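Local coordinates for DUF5642 domain-containing protein (Mycobacterium smegmatis, PDB 4TMD) that is of unknown function but carries a DUF5642 domain of the Mog1p/PsbP clan and is probably an exported lipoprotein, at residues K34-Q39 / M84-S89. Residues are numbered along the deposited sequence; the frame is centred on the assembly and turned at random.
Sequences KLLSPQ and MAVETS
L36 sets its two methyl groups against M84 and V86, which lie two residues apart on the same face of strand 79-88. Its CD2 does most of the touching. L36 CD2 sits 3.6 Å from M84 SD. The same L36 CD2 is 3.8 Å from V86 CG2, and so bridges the two strand side chains. Of the two strand residues, L36 CD1 meets V86, at 3.9 Å from V86 CG2. L35 adds a lighter contact at the exposed margin, where L35 CD2 comes within 3.8 Å of M84 SD. The sulfur thus has a leucine methyl from each of two consecutive helix residues.

M84 spans most of the gap between strand and helix. Its chain runs extended through chi2 (177°) and then bends at chi3 (-69°), which carries CE toward the helix end. There M84 CE lies 4.0 Å from L36 CD2. V86 is shorter and meets L36 through one branch, CG2, which stands anti to its own carbonyl carbon. No hydrogen bond joins the two segments. The contact is wholly apolar, and L36, M84 and V86 are all buried.

The strand is held from both sides: through their backbones M84 and V86 pair with I161 and M159 of strand 158-166, and A85 and E87 with A70 and N68 of strand 67-76. M69 of strand 67-76 touches both L36 and V86, and F61 also packs on L36. S37 leaves the helical conformation, and its OG hydrogen-bonds to P33 O, one turn back. The arrangement is a short helix, 33-36, laid by its leucines on one face of a large antiparallel sheet, after the edge strand 22-30.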
loop_
_atom_site.group_PDB
_atom_site.type_symbol
_atom_site.label_atom_id
_atom_site.label_comp_id
_atom_site.label_asym_id
_atom_site.label_seq_id
_atom_site.Cartn_x
_atom_site.Cartn_y
_atom_site.Cartn_z
ATOM N N LYS A 34 -0.641 -2.185 12.333
ATOM C CA LYS A 34 -1.509 -3.239 11.816
ATOM C C LYS A 34 -2.383 -2.741 10.664
ATOM O O LYS A 34 -2.721 -3.503 9.758
ATOM C CB LYS A 34 -2.382 -3.809 12.934
ATOM C CG LYS A 34 -1.599 -4.504 14.038
ATOM C CD LYS A 34 -2.532 -5.110 15.071
ATOM C CE LYS A 34 -1.764 -5.874 16.134
ATOM N NZ LYS A 34 -2.684 -6.627 17.036
ATOM N N LEU A 35 -2.746 -1.464 10.701
ATOM C CA LEU A 35 -3.557 -0.862 9.646
ATOM C C LEU A 35 -2.699 -0.582 8.416
ATOM O O LEU A 35 -3.199 -0.497 7.290
ATOM C CB LEU A 35 -4.212 0.431 10.150
ATOM C CG LEU A 35 -5.449 1.008 9.449
ATOM C CD1 LEU A 35 -6.207 1.904 10.414
ATOM C CD2 LEU A 35 -5.100 1.788 8.188
ATOM N N LEU A 36 -1.397 -0.454 8.640
ATOM C CA LEU A 36 -0.484 -0.011 7.595
ATOM C C LEU A 36 0.087 -1.166 6.776
ATOM O O LEU A 36 0.187 -1.073 5.553
ATOM C CB LEU A 36 0.643 0.808 8.219
ATOM C CG LEU A 36 0.181 2.152 8.783
ATOM C CD1 LEU A 36 1.274 2.841 9.593
ATOM C CD2 LEU A 36 -0.303 3.067 7.659
ATOM N N SER A 37 0.453 -2.247 7.460
ATOM C CA SER A 37 1.040 -3.421 6.817
ATOM C C SER A 37 -0.030 -4.289 6.157
ATOM O O SER A 37 -1.182 -4.284 6.593
ATOM C CB SER A 37 1.814 -4.253 7.844
ATOM O OG SER A 37 2.595 -3.432 8.693
ATOM N N PRO A 38 0.346 -5.042 5.108
ATOM C CA PRO A 38 -0.592 -6.012 4.530
ATOM C C PRO A 38 -1.028 -7.007 5.601
ATOM O O PRO A 38 -0.287 -7.197 6.560
ATOM C CB PRO A 38 0.233 -6.699 3.434
ATOM C CG PRO A 38 1.295 -5.699 3.081
ATOM C CD PRO A 38 1.629 -5.016 4.381
ATOM N N GLN A 39 -2.203 -7.612 5.463
ATOM C CA GLN A 39 -2.675 -8.516 6.503
ATOM C C GLN A 39 -1.720 -9.704 6.637
ATOM O O GLN A 39 -1.153 -10.179 5.655
ATOM C CB GLN A 39 -4.108 -8.981 6.222
ATOM C CG GLN A 39 -4.277 -9.969 5.082
ATOM C CD GLN A 39 -5.736 -10.343 4.860
ATOM O OE1 GLN A 39 -6.638 -9.718 5.422
ATOM N NE2 GLN A 39 -5.974 -11.364 4.038
ATOM N N MET A 84 -2.460 6.570 2.226
ATOM C CA MET A 84 -2.013 6.804 3.598
ATOM C C MET A 84 -0.666 7.521 3.626
ATOM O O MET A 84 0.250 7.147 2.896
ATOM C CB MET A 84 -1.893 5.482 4.374
ATOM C CG MET A 84 -3.191 4.702 4.487
ATOM S SD MET A 84 -3.005 3.111 5.337
ATOM C CE MET A 84 -2.049 2.158 4.163
ATOM N N ALA A 85 -0.573 8.559 4.455
ATOM C CA ALA A 85 0.678 9.289 4.667
ATOM C C ALA A 85 1.107 9.107 6.110
ATOM O O ALA A 85 0.314 9.328 7.028
ATOM C CB ALA A 85 0.520 10.786 4.342
ATOM N N VAL A 86 2.365 8.714 6.290
ATOM C CA VAL A 86 2.929 8.409 7.601
ATOM C C VAL A 86 4.189 9.229 7.856
ATOM O O VAL A 86 5.009 9.395 6.953
ATOM C CB VAL A 86 3.286 6.914 7.712
ATOM C CG1 VAL A 86 4.024 6.617 9.020
ATOM C CG2 VAL A 86 2.046 6.059 7.593
ATOM N N GLU A 87 4.325 9.755 9.072
ATOM C CA GLU A 87 5.584 10.374 9.509
ATOM C C GLU A 87 6.014 9.687 10.790
ATOM O O GLU A 87 5.219 9.602 11.721
ATOM C CB GLU A 87 5.415 11.877 9.730
ATOM C CG GLU A 87 6.714 12.592 10.059
ATOM C CD GLU A 87 6.533 14.077 10.359
ATOM O OE1 GLU A 87 7.478 14.688 10.903
ATOM O OE2 GLU A 87 5.462 14.638 10.045
ATOM N N THR A 88 7.250 9.181 10.833
ATOM C CA THR A 88 7.761 8.459 12.001
ATOM C C THR A 88 9.019 9.101 12.610
ATOM O O THR A 88 9.680 9.912 11.978
ATOM C CB THR A 88 8.087 7.004 11.650
ATOM O OG1 THR A 88 8.807 6.962 10.412
ATOM C CG2 THR A 88 6.811 6.206 11.496
ATOM N N SER A 89 9.358 8.715 13.833
ATOM C CA SER A 89 10.469 9.352 14.536
ATOM C C SER A 89 11.812 8.930 13.947
ATOM O O SER A 89 12.830 9.583 14.179
ATOM C CB SER A 89 10.430 9.018 16.020
ATOM O OG SER A 89 10.707 7.644 16.194
#